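Local coordinates for BH2331 protein (Bacillus halodurans, PDB 1VL5) that is of unknown function but probably acts as an S-adenosylmethionine-dependent methyltransferase, at residues Asp150-Tyr155 with Gln226-Val231; Trp168-Trp173 with Arg241-Leu246; Trp199-Asn204 with Glu208-Leu213. All coordinates share one frame; numbering follows the deposited sequence.

Interaction 1. Residues Asp150-Tyr155 with Gln226-Val231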
loop_
_atom_site.group_PDB
_atom_site.type_symbol
_atom_site.label_atom_id
_atom_site.label_comp_id
_atom_site.label_asym_id
_atom_site.label_seq_id
_atom_site.Cartn_x
_atom_site.Cartn_y
_atom_site.Cartn_z
ATOM N N ASP A 150 -6.881 14.585 -7.912
ATOM C CA ASP A 150 -6.936 13.139 -7.983
ATOM C C ASP A 150 -6.407 12.616 -9.322
ATOM O O ASP A 150 -5.490 11.801 -9.392
ATOM C CB ASP A 150 -8.411 12.713 -7.784
ATOM C CG ASP A 150 -8.656 11.205 -7.925
ATOM O OD1 ASP A 150 -7.764 10.440 -8.280
ATOM O OD2 ASP A 150 -9.788 10.791 -7.715
ATOM N N VAL A 151 -7.018 13.080 -10.396
ATOM C CA VAL A 151 -6.675 12.635 -11.719
ATOM C C VAL A 151 -5.190 12.944 -12.050
ATOM O O VAL A 151 -4.463 12.100 -12.637
ATOM C CB VAL A 151 -7.668 13.199 -12.740
ATOM C CG1 VAL A 151 -7.309 12.803 -14.179
ATOM C CG2 VAL A 151 -9.088 12.645 -12.448
ATOM N N PHE A 152 -4.734 14.108 -11.628
ATOM C CA PHE A 152 -3.397 14.565 -11.906
ATOM C C PHE A 152 -2.372 13.732 -11.167
ATOM O O PHE A 152 -1.373 13.315 -11.756
ATOM C CB PHE A 152 -3.294 16.057 -11.502
ATOM C CG PHE A 152 -1.903 16.614 -11.567
ATOM C CD1 PHE A 152 -1.342 17.014 -12.769
ATOM C CD2 PHE A 152 -1.151 16.733 -10.438
ATOM C CE1 PHE A 152 -0.072 17.511 -12.803
ATOM C CE2 PHE A 152 0.108 17.208 -10.496
ATOM C CZ PHE A 152 0.649 17.606 -11.669
ATOM N N TYR A 153 -2.630 13.507 -9.871
ATOM C CA TYR A 153 -1.753 12.739 -8.998
ATOM C C TYR A 153 -1.619 11.352 -9.592
ATOM O O TYR A 153 -0.530 10.854 -9.764
ATOM C CB TYR A 153 -2.307 12.662 -7.548
ATOM C CG TYR A 153 -1.521 11.713 -6.700
ATOM C CD1 TYR A 153 -0.224 12.016 -6.328
ATOM C CD2 TYR A 153 -2.047 10.464 -6.308
ATOM C CE1 TYR A 153 0.553 11.105 -5.563
ATOM C CE2 TYR A 153 -1.241 9.530 -5.555
ATOM C CZ TYR A 153 0.034 9.868 -5.201
ATOM O OH TYR A 153 0.837 8.981 -4.465
ATOM N N ASN A 154 -2.742 10.744 -9.947
ATOM C CA ASN A 154 -2.719 9.415 -10.478
ATOM C C ASN A 154 -2.039 9.348 -11.876
ATOM O O ASN A 154 -1.317 8.385 -12.169
ATOM C CB ASN A 154 -4.134 8.843 -10.525
ATOM C CG ASN A 154 -4.502 8.146 -9.248
ATOM O OD1 ASN A 154 -3.867 7.156 -8.894
ATOM N ND2 ASN A 154 -5.474 8.691 -8.506
ATOM N N TYR A 155 -2.284 10.342 -12.728
ATOM C CA TYR A 155 -1.618 10.378 -14.057
ATOM C C TYR A 155 -0.087 10.387 -13.887
ATOM O O TYR A 155 0.665 9.623 -14.512
ATOM C CB TYR A 155 -2.073 11.600 -14.871
ATOM C CG TYR A 155 -1.291 11.770 -16.159
ATOM C CD1 TYR A 155 -1.714 11.183 -17.335
ATOM C CD2 TYR A 155 -0.104 12.502 -16.176
ATOM C CE1 TYR A 155 -0.955 11.326 -18.522
ATOM C CE2 TYR A 155 0.655 12.647 -17.338
ATOM C CZ TYR A 155 0.246 12.062 -18.513
ATOM O OH TYR A 155 1.052 12.258 -19.669
ATOM N N GLN A 226 0.632 24.558 -5.498
ATOM C CA GLN A 226 0.273 24.801 -4.109
ATOM C C GLN A 226 -0.223 23.507 -3.474
ATOM O O GLN A 226 0.185 23.196 -2.354
ATOM C CB GLN A 226 -0.791 25.869 -3.956
ATOM C CG GLN A 226 -0.335 27.248 -4.360
ATOM C CD GLN A 226 -1.479 28.275 -4.441
ATOM O OE1 GLN A 226 -2.552 28.029 -5.023
ATOM N NE2 GLN A 226 -1.225 29.452 -3.870
ATOM N N LYS A 227 -1.086 22.766 -4.180
ATOM C CA LYS A 227 -1.626 21.509 -3.655
ATOM C C LYS A 227 -0.514 20.521 -3.311
ATOM O O LYS A 227 -0.517 19.950 -2.224
ATOM C CB LYS A 227 -2.605 20.833 -4.628
ATOM C CG LYS A 227 -3.080 19.468 -4.142
ATOM C CD LYS A 227 -3.832 19.559 -2.824
ATOM C CE LYS A 227 -4.341 18.203 -2.313
ATOM N NZ LYS A 227 -5.202 18.331 -1.024
ATOM N N PHE A 228 0.411 20.327 -4.256
ATOM C CA PHE A 228 1.438 19.277 -4.130
ATOM C C PHE A 228 2.804 19.798 -3.706
ATOM O O PHE A 228 3.808 19.096 -3.800
ATOM C CB PHE A 228 1.509 18.520 -5.439
ATOM C CG PHE A 228 0.233 17.797 -5.772
ATOM C CD1 PHE A 228 -0.108 16.639 -5.088
ATOM C CD2 PHE A 228 -0.658 18.298 -6.731
ATOM C CE1 PHE A 228 -1.274 15.969 -5.374
ATOM C CE2 PHE A 228 -1.840 17.622 -7.003
ATOM C CZ PHE A 228 -2.123 16.445 -6.333
ATOM N N LYS A 229 2.838 21.044 -3.246
ATOM C CA LYS A 229 4.073 21.699 -2.764
ATOM C C LYS A 229 5.241 21.460 -3.706
ATOM O O LYS A 229 6.324 21.019 -3.286
ATOM C CB LYS A 229 4.401 21.193 -1.377
ATOM C CG LYS A 229 3.262 21.343 -0.362
ATOM C CD LYS A 229 2.714 22.779 -0.215
ATOM N N ILE A 230 4.973 21.659 -4.983
ATOM C CA ILE A 230 5.943 21.377 -6.048
ATOM C C ILE A 230 7.113 22.366 -5.921
ATOM O O ILE A 230 6.891 23.577 -5.814
ATOM C CB ILE A 230 5.255 21.448 -7.424
ATOM C CG1 ILE A 230 4.186 20.355 -7.531
ATOM C CG2 ILE A 230 6.232 21.283 -8.554
ATOM C CD1 ILE A 230 3.265 20.487 -8.721
ATOM N N VAL A 231 8.341 21.837 -5.899
ATOM C CA VAL A 231 9.571 22.648 -5.985
ATOM C C VAL A 231 10.194 22.409 -7.349
ATOM O O VAL A 231 10.398 21.262 -7.711
ATOM C CB VAL A 231 10.602 22.283 -4.876
ATOM C CG1 VAL A 231 11.885 23.096 -4.987
ATOM C CG2 VAL A 231 9.976 22.436 -3.493
#

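Interaction 2. Residues Trp168-Trp173 with Arg241-Leu246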
loop_
_atom_site.group_PDB
_atom_site.type_symbol
_atom_site.label_atom_id
_atom_site.label_comp_id
_atom_site.label_asym_id
_atom_site.label_seq_id
_atom_site.Cartn_x
_atom_site.Cartn_y
_atom_site.Cartn_z
ATOM N N TRP A 168 -6.617 5.477 -4.669
ATOM C CA TRP A 168 -7.998 5.807 -4.502
ATOM C C TRP A 168 -8.131 6.927 -3.476
ATOM O O TRP A 168 -7.205 7.153 -2.652
ATOM C CB TRP A 168 -8.786 4.563 -4.088
ATOM C CG TRP A 168 -8.725 3.491 -5.094
ATOM C CD1 TRP A 168 -7.693 2.600 -5.282
ATOM C CD2 TRP A 168 -9.711 3.171 -6.091
ATOM N NE1 TRP A 168 -7.987 1.761 -6.332
ATOM C CE2 TRP A 168 -9.208 2.100 -6.853
ATOM C CE3 TRP A 168 -10.971 3.666 -6.392
ATOM C CZ2 TRP A 168 -9.925 1.528 -7.904
ATOM C CZ3 TRP A 168 -11.663 3.123 -7.459
ATOM C CH2 TRP A 168 -11.156 2.045 -8.177
ATOM N N LYS A 169 -9.246 7.655 -3.561
ATOM C CA LYS A 169 -9.599 8.670 -2.559
ATOM C C LYS A 169 -9.829 7.962 -1.231
ATOM O O LYS A 169 -10.242 6.793 -1.193
ATOM C CB LYS A 169 -10.862 9.466 -2.903
ATOM C CG LYS A 169 -10.895 10.147 -4.295
ATOM C CD LYS A 169 -12.270 10.795 -4.491
ATOM C CE LYS A 169 -12.557 11.570 -5.813
ATOM N NZ LYS A 169 -11.462 12.388 -6.283
ATOM N N LYS A 170 -9.546 8.676 -0.148
ATOM C CA LYS A 170 -9.946 8.242 1.156
ATOM C C LYS A 170 -11.437 7.891 1.219
ATOM O O LYS A 170 -11.796 6.889 1.785
ATOM C CB LYS A 170 -9.552 9.302 2.191
ATOM C CG LYS A 170 -8.050 9.432 2.386
ATOM C CD LYS A 170 -7.659 10.400 3.528
ATOM C CE LYS A 170 -8.067 11.833 3.330
ATOM N NZ LYS A 170 -7.207 12.490 2.268
ATOM N N SER A 171 -12.297 8.677 0.563
ATOM C CA SER A 171 -13.729 8.380 0.493
ATOM C C SER A 171 -14.023 7.099 -0.276
ATOM O O SER A 171 -14.987 6.405 0.046
ATOM C CB SER A 171 -14.499 9.531 -0.160
ATOM O OG SER A 171 -13.917 9.833 -1.423
ATOM N N ASP A 172 -13.187 6.782 -1.264
ATOM C CA ASP A 172 -13.340 5.563 -2.056
ATOM C C ASP A 172 -13.088 4.382 -1.145
ATOM O O ASP A 172 -13.810 3.397 -1.201
ATOM C CB ASP A 172 -12.343 5.479 -3.215
ATOM C CG ASP A 172 -12.607 6.473 -4.359
ATOM O OD1 ASP A 172 -13.764 6.878 -4.586
ATOM O OD2 ASP A 172 -11.601 6.825 -5.042
ATOM N N TRP A 173 -12.039 4.445 -0.333
ATOM C CA TRP A 173 -11.742 3.369 0.613
ATOM C C TRP A 173 -12.827 3.202 1.691
ATOM O O TRP A 173 -13.140 2.097 2.073
ATOM C CB TRP A 173 -10.375 3.554 1.313
ATOM C CG TRP A 173 -9.265 3.191 0.453
ATOM C CD1 TRP A 173 -8.306 4.023 -0.046
ATOM C CD2 TRP A 173 -8.985 1.897 -0.059
ATOM N NE1 TRP A 173 -7.441 3.311 -0.834
ATOM C CE2 TRP A 173 -7.835 2.005 -0.858
ATOM C CE3 TRP A 173 -9.583 0.638 0.102
ATOM C CZ2 TRP A 173 -7.293 0.928 -1.524
ATOM C CZ3 TRP A 173 -9.031 -0.438 -0.541
ATOM C CH2 TRP A 173 -7.883 -0.292 -1.341
ATOM N N ARG A 241 4.925 16.672 -2.861
ATOM C CA ARG A 241 4.434 16.070 -1.629
ATOM C C ARG A 241 3.199 15.279 -1.958
ATOM O O ARG A 241 2.293 15.785 -2.643
ATOM C CB ARG A 241 4.118 17.162 -0.606
ATOM C CG ARG A 241 3.861 16.650 0.809
ATOM C CD ARG A 241 3.862 17.745 1.922
ATOM N NE ARG A 241 2.541 18.255 1.923
ATOM C CZ ARG A 241 1.648 18.284 2.907
ATOM N NH1 ARG A 241 1.854 17.971 4.187
ATOM N NH2 ARG A 241 0.492 18.749 2.557
ATOM N N GLY A 242 3.167 14.034 -1.495
ATOM C CA GLY A 242 1.993 13.185 -1.604
ATOM C C GLY A 242 1.416 12.804 -0.233
ATOM O O GLY A 242 2.061 13.017 0.819
ATOM N N GLU A 243 0.211 12.234 -0.273
ATOM C CA GLU A 243 -0.488 11.661 0.887
ATOM C C GLU A 243 -0.503 10.108 0.896
ATOM O O GLU A 243 -0.569 9.447 -0.142
ATOM C CB GLU A 243 -1.927 12.172 0.931
ATOM C CG GLU A 243 -2.629 11.884 2.276
ATOM C CD GLU A 243 -4.148 12.120 2.245
ATOM O OE1 GLU A 243 -4.790 11.760 1.210
ATOM O OE2 GLU A 243 -4.706 12.547 3.306
ATOM N N SER A 244 -0.460 9.535 2.104
ATOM C CA SER A 244 -0.779 8.137 2.284
ATOM C C SER A 244 -1.617 7.959 3.521
ATOM O O SER A 244 -1.703 8.845 4.399
ATOM C CB SER A 244 0.514 7.312 2.462
ATOM O OG SER A 244 1.168 7.746 3.609
ATOM N N ILE A 245 -2.173 6.765 3.606
ATOM C CA ILE A 245 -3.019 6.394 4.710
ATOM C C ILE A 245 -2.718 5.038 5.296
ATOM O O ILE A 245 -2.137 4.159 4.644
ATOM C CB ILE A 245 -4.519 6.420 4.286
ATOM C CG1 ILE A 245 -4.738 5.531 3.084
ATOM C CG2 ILE A 245 -4.943 7.912 3.953
ATOM C CD1 ILE A 245 -6.164 5.525 2.574
ATOM N N LEU A 246 -3.181 4.889 6.529
ATOM C CA LEU A 246 -3.176 3.651 7.272
ATOM C C LEU A 246 -4.561 3.508 7.889
ATOM O O LEU A 246 -4.968 4.349 8.720
ATOM C CB LEU A 246 -2.098 3.730 8.370
ATOM C CG LEU A 246 -1.649 2.609 9.325
ATOM C CD1 LEU A 246 -0.704 3.224 10.317
ATOM C CD2 LEU A 246 -2.738 2.008 10.085
#

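Interaction 3. Residues Trp199-Asn204 with Glu208-Leu213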
loop_
_atom_site.group_PDB
_atom_site.type_symbol
_atom_site.label_atom_id
_atom_site.label_comp_id
_atom_site.label_asym_id
_atom_site.label_seq_id
_atom_site.Cartn_x
_atom_site.Cartn_y
_atom_site.Cartn_z
ATOM N N TRP A 199 12.886 9.226 -6.828
ATOM C CA TRP A 199 11.596 8.576 -7.012
ATOM C C TRP A 199 11.512 7.972 -8.390
ATOM O O TRP A 199 11.079 6.853 -8.543
ATOM C CB TRP A 199 10.508 9.624 -6.786
ATOM C CG TRP A 199 9.095 9.210 -6.990
ATOM C CD1 TRP A 199 8.352 8.366 -6.206
ATOM C CD2 TRP A 199 8.221 9.674 -8.011
ATOM N NE1 TRP A 199 7.085 8.273 -6.684
ATOM C CE2 TRP A 199 6.970 9.047 -7.803
ATOM C CE3 TRP A 199 8.377 10.540 -9.097
ATOM C CZ2 TRP A 199 5.874 9.285 -8.614
ATOM C CZ3 TRP A 199 7.302 10.762 -9.923
ATOM C CH2 TRP A 199 6.057 10.121 -9.678
ATOM N N CYS A 200 11.973 8.709 -9.387
ATOM C CA CYS A 200 11.984 8.236 -10.774
ATOM C C CYS A 200 12.973 7.126 -10.975
ATOM O O CYS A 200 12.688 6.181 -11.695
ATOM C CB CYS A 200 12.300 9.383 -11.756
ATOM S SG CYS A 200 10.876 10.444 -12.086
ATOM N N ASP A 201 14.155 7.276 -10.380
ATOM C CA ASP A 201 15.205 6.338 -10.549
ATOM C C ASP A 201 14.937 4.983 -9.897
ATOM O O ASP A 201 15.484 3.990 -10.326
ATOM C CB ASP A 201 16.528 6.915 -10.053
ATOM C CG ASP A 201 17.129 7.950 -11.011
ATOM O OD1 ASP A 201 16.621 8.201 -12.140
ATOM O OD2 ASP A 201 18.118 8.558 -10.604
ATOM N N ARG A 202 14.094 4.949 -8.880
ATOM C CA ARG A 202 13.632 3.696 -8.286
ATOM C C ARG A 202 12.840 2.862 -9.272
ATOM O O ARG A 202 12.892 1.642 -9.202
ATOM C CB ARG A 202 12.804 3.955 -7.030
ATOM C CG ARG A 202 13.633 4.574 -5.880
ATOM C CD ARG A 202 12.960 4.442 -4.508
ATOM N NE ARG A 202 11.743 5.251 -4.345
ATOM C CZ ARG A 202 11.686 6.537 -3.975
ATOM N NH1 ARG A 202 12.786 7.254 -3.753
ATOM N NH2 ARG A 202 10.501 7.125 -3.844
HETATM N N MSE A 203 12.140 3.509 -10.206
HETATM C CA MSE A 203 11.466 2.784 -11.286
HETATM C C MSE A 203 12.288 2.697 -12.557
HETATM O O MSE A 203 11.746 2.314 -13.582
HETATM C CB MSE A 203 10.108 3.409 -11.637
HETATM C CG MSE A 203 9.014 3.126 -10.651
HETATM SE SE MSE A 203 8.748 1.214 -10.350
HETATM C CE MSE A 203 8.783 0.537 -12.243
ATOM N N ASN A 204 13.568 3.046 -12.521
ATOM C CA ASN A 204 14.415 2.989 -13.731
ATOM C C ASN A 204 13.803 3.740 -14.930
ATOM O O ASN A 204 13.884 3.312 -16.072
ATOM C CB ASN A 204 14.718 1.540 -14.094
ATOM C CG ASN A 204 15.558 0.852 -13.040
ATOM O OD1 ASN A 204 16.589 1.374 -12.618
ATOM N ND2 ASN A 204 15.111 -0.315 -12.591
ATOM N N GLU A 208 14.929 10.617 -20.712
ATOM C CA GLU A 208 13.950 11.286 -21.571
ATOM C C GLU A 208 12.567 11.335 -20.957
ATOM O O GLU A 208 11.887 12.371 -21.028
ATOM C CB GLU A 208 13.849 10.602 -22.946
ATOM C CG GLU A 208 14.745 11.214 -23.997
ATOM C CD GLU A 208 14.733 10.418 -25.299
ATOM O OE1 GLU A 208 14.942 9.180 -25.232
ATOM O OE2 GLU A 208 14.522 11.036 -26.374
ATOM N N LYS A 209 12.129 10.213 -20.405
ATOM C CA LYS A 209 10.834 10.143 -19.774
ATOM C C LYS A 209 10.794 11.049 -18.524
ATOM O O LYS A 209 9.770 11.677 -18.219
ATOM C CB LYS A 209 10.511 8.691 -19.451
ATOM C CG LYS A 209 9.155 8.458 -18.758
ATOM C CD LYS A 209 8.011 8.902 -19.667
ATOM C CE LYS A 209 6.681 8.365 -19.265
ATOM N NZ LYS A 209 6.555 6.894 -19.316
ATOM N N LYS A 210 11.924 11.144 -17.813
ATOM C CA LYS A 210 11.980 11.999 -16.632
ATOM C C LYS A 210 11.848 13.451 -17.061
ATOM O O LYS A 210 11.200 14.240 -16.382
ATOM C CB LYS A 210 13.259 11.776 -15.784
ATOM C CG LYS A 210 13.377 10.353 -15.180
ATOM C CD LYS A 210 14.642 10.168 -14.235
ATOM C CE LYS A 210 15.903 10.313 -14.973
ATOM N NZ LYS A 210 17.088 9.974 -14.116
ATOM N N GLN A 211 12.444 13.805 -18.191
ATOM C CA GLN A 211 12.342 15.174 -18.677
ATOM C C GLN A 211 10.893 15.484 -19.083
ATOM O O GLN A 211 10.367 16.588 -18.875
ATOM C CB GLN A 211 13.233 15.356 -19.917
ATOM C CG GLN A 211 13.275 16.794 -20.431
ATOM C CD GLN A 211 13.945 17.684 -19.403
ATOM O OE1 GLN A 211 15.118 17.480 -19.076
ATOM N NE2 GLN A 211 13.217 18.663 -18.883
ATOM N N GLU A 212 10.264 14.501 -19.716
ATOM C CA GLU A 212 8.914 14.682 -20.225
ATOM C C GLU A 212 7.972 14.881 -19.029
ATOM O O GLU A 212 7.142 15.770 -19.015
ATOM C CB GLU A 212 8.493 13.445 -21.019
ATOM C CG GLU A 212 7.083 13.571 -21.547
ATOM C CD GLU A 212 6.569 12.275 -22.124
ATOM O OE1 GLU A 212 6.540 11.284 -21.371
ATOM O OE2 GLU A 212 6.214 12.247 -23.317
ATOM N N LEU A 213 8.136 14.051 -18.020
ATOM C CA LEU A 213 7.237 14.098 -16.869
ATOM C C LEU A 213 7.436 15.410 -16.074
ATOM O O LEU A 213 6.481 16.051 -15.660
ATOM C CB LEU A 213 7.471 12.878 -15.991
ATOM C CG LEU A 213 6.671 12.780 -14.685
ATOM C CD1 LEU A 213 5.173 12.983 -14.921
ATOM C CD2 LEU A 213 6.910 11.417 -14.060
#

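Interaction 1. Residues Asp150-Tyr155 with Gln226-Val231
F152 and Y153 sit on helix 147-160 and face F228, which comes just after helix 222-227. The two backbones stay well apart: the CA atoms of Y153 and F228, the nearest pair, are 8.8 Å from each other. F228 is the first residue past its helix to leave helical angles. Aromatic side chains span the distance. No hydrogen bond joins the two segments.

F152 CD2 lies 3.6 Å from F228 CE2. The two side chains run past each other in opposite directions. The ring centroids are 5.6 Å apart. The planes are inclined at 40°, an oblique pair. Y153 instead brings its CB within 4.0 Å of F228 CZ, and these side chains cross at about a right angle. CG of F228 lies anti to its carbonyl carbon (chi1 -63°), and this carries the ring to the helix. K227 CG lies over the centre of one face of the F228 ring.

On helix 147-160, N154 ND2 donates to D150 OD1 at 2.9 Å. D150 also pairs with R166. F152 meets Y224 edge-to-face.

The contact is apolar and buried. It joins helix 147-160 to the end of helix 222-227 through ring packing, so shape and burial hold it, with no polar bond to fix its direction.

Interaction 2. Residues Trp168-Trp173 with Arg241-Leu246
E243 is the first residue of strand segment 241-246 to reach segment 168-173, and it does so through its carboxylate. K170 NZ meets both oxygens. It lies 2.7 Å from E243 OE1 and 2.7 Å from E243 OE2. Each oxygen offers its syn lone pair, so the ammonium group sits in the fork of the carboxylate as a two-pronged salt bridge. K170 reaches in from the first turn of its helix. Its chain bends at chi3 and chi4, which turns NZ onto the carboxylate. The two side chains cross at about a right angle. E243 OE1 has a further partner in S142 OG on the adjacent strand 134-142, so it is gripped by two bonds that help set the carboxylate's rotation.

Strand 236-250 runs antiparallel between strands 134-142 and 183-195 in the mixed sheet. A C-terminal antiparallel strand of this kind is in keeping with the class I methyltransferase fold. Helix 170-180 packs on one face of that sheet. K169 is its N-cap residue, and K169 N donates to D172 OD2 at 2.9 Å.

I245 comes next and touches two residues with two different branches. Its CG2 lies 3.7 Å from K170 CD, beside the aliphatic part of the lysine. The other branch ends in CD1, which lies 3.7 Å from W173 CD1. CG1 stands between the backbone N and the carbonyl carbon (chi1 56°), and this sends CD1 to W173 while CG2 faces K170. W173 also touches L138 of strand 134-142 and V123 of helix 119-129.

Interaction 3. Residues Trp199-Asn204 with Glu208-Leu213
D201 and K210 supply the charged part of this contact between helix 196-202 and helix 207-218. K210 NZ donates to D201 OD1 at 2.7 Å and meets that oxygen on its syn lone pair. D201 OD2 stands back at 3.9 Å from K210 NZ, so the salt bridge is single-pronged. The side chains cross at about a right angle. The lysine chain bends at chi3 (-64°), which swings NZ round to the carboxylate. E197, one turn earlier on the first helix, forms a second salt bridge with the same nitrogen.

The apolar part lies alongside. C200 CB packs on the methylene chain of K210, 3.5 Å from K210 CD, a tight carbon pair. C200 SG is 4.0 Å from K210 CG. The CA atoms of C200 and K210 are the nearest across the segments, at 7.0 Å. Further along, L213 CD2 comes to 4.2 Å from W199 CZ3 and approaches the indole obliquely. The W199 ring is also met by F240 edge-to-face and by R160 in a cation-pi contact.

Backbone bonds close the first helix. N204, with positive phi, is the C-prime residue of a Schellman motif. N204 N bonds D201 O, and V205 N bonds C200 O. The chain then turns into helix 207-218, so two consecutive helices pack side by side.

K210 contributes in two ways: its methylenes pack in the buried interface, and its ammonium group, held by D201 and E197, is probably kept charged.

Along the chain, interactions 1 and 2 cross: 150-155, 168-173, 226-231 and 241-246 follow in that order. Interaction 3 is nested inside both loops. Interactions 1 and 2 lie about 13 Å apart between centres and touch. D150 and K169 form a salt bridge, and F228 O probably accepts a hydrogen bond from R241 N. The centre of interaction 3 lies about 16 Å from that of interaction 1 and about 23 Å from that of interaction 2. It touches neither. Its helix 207-218 leads into helix 222-227 of interaction 1. Interaction 2 ties helix 170-180 to the sheet, while interactions 1 and 3 join other helices between strands 134-142 and 236-250.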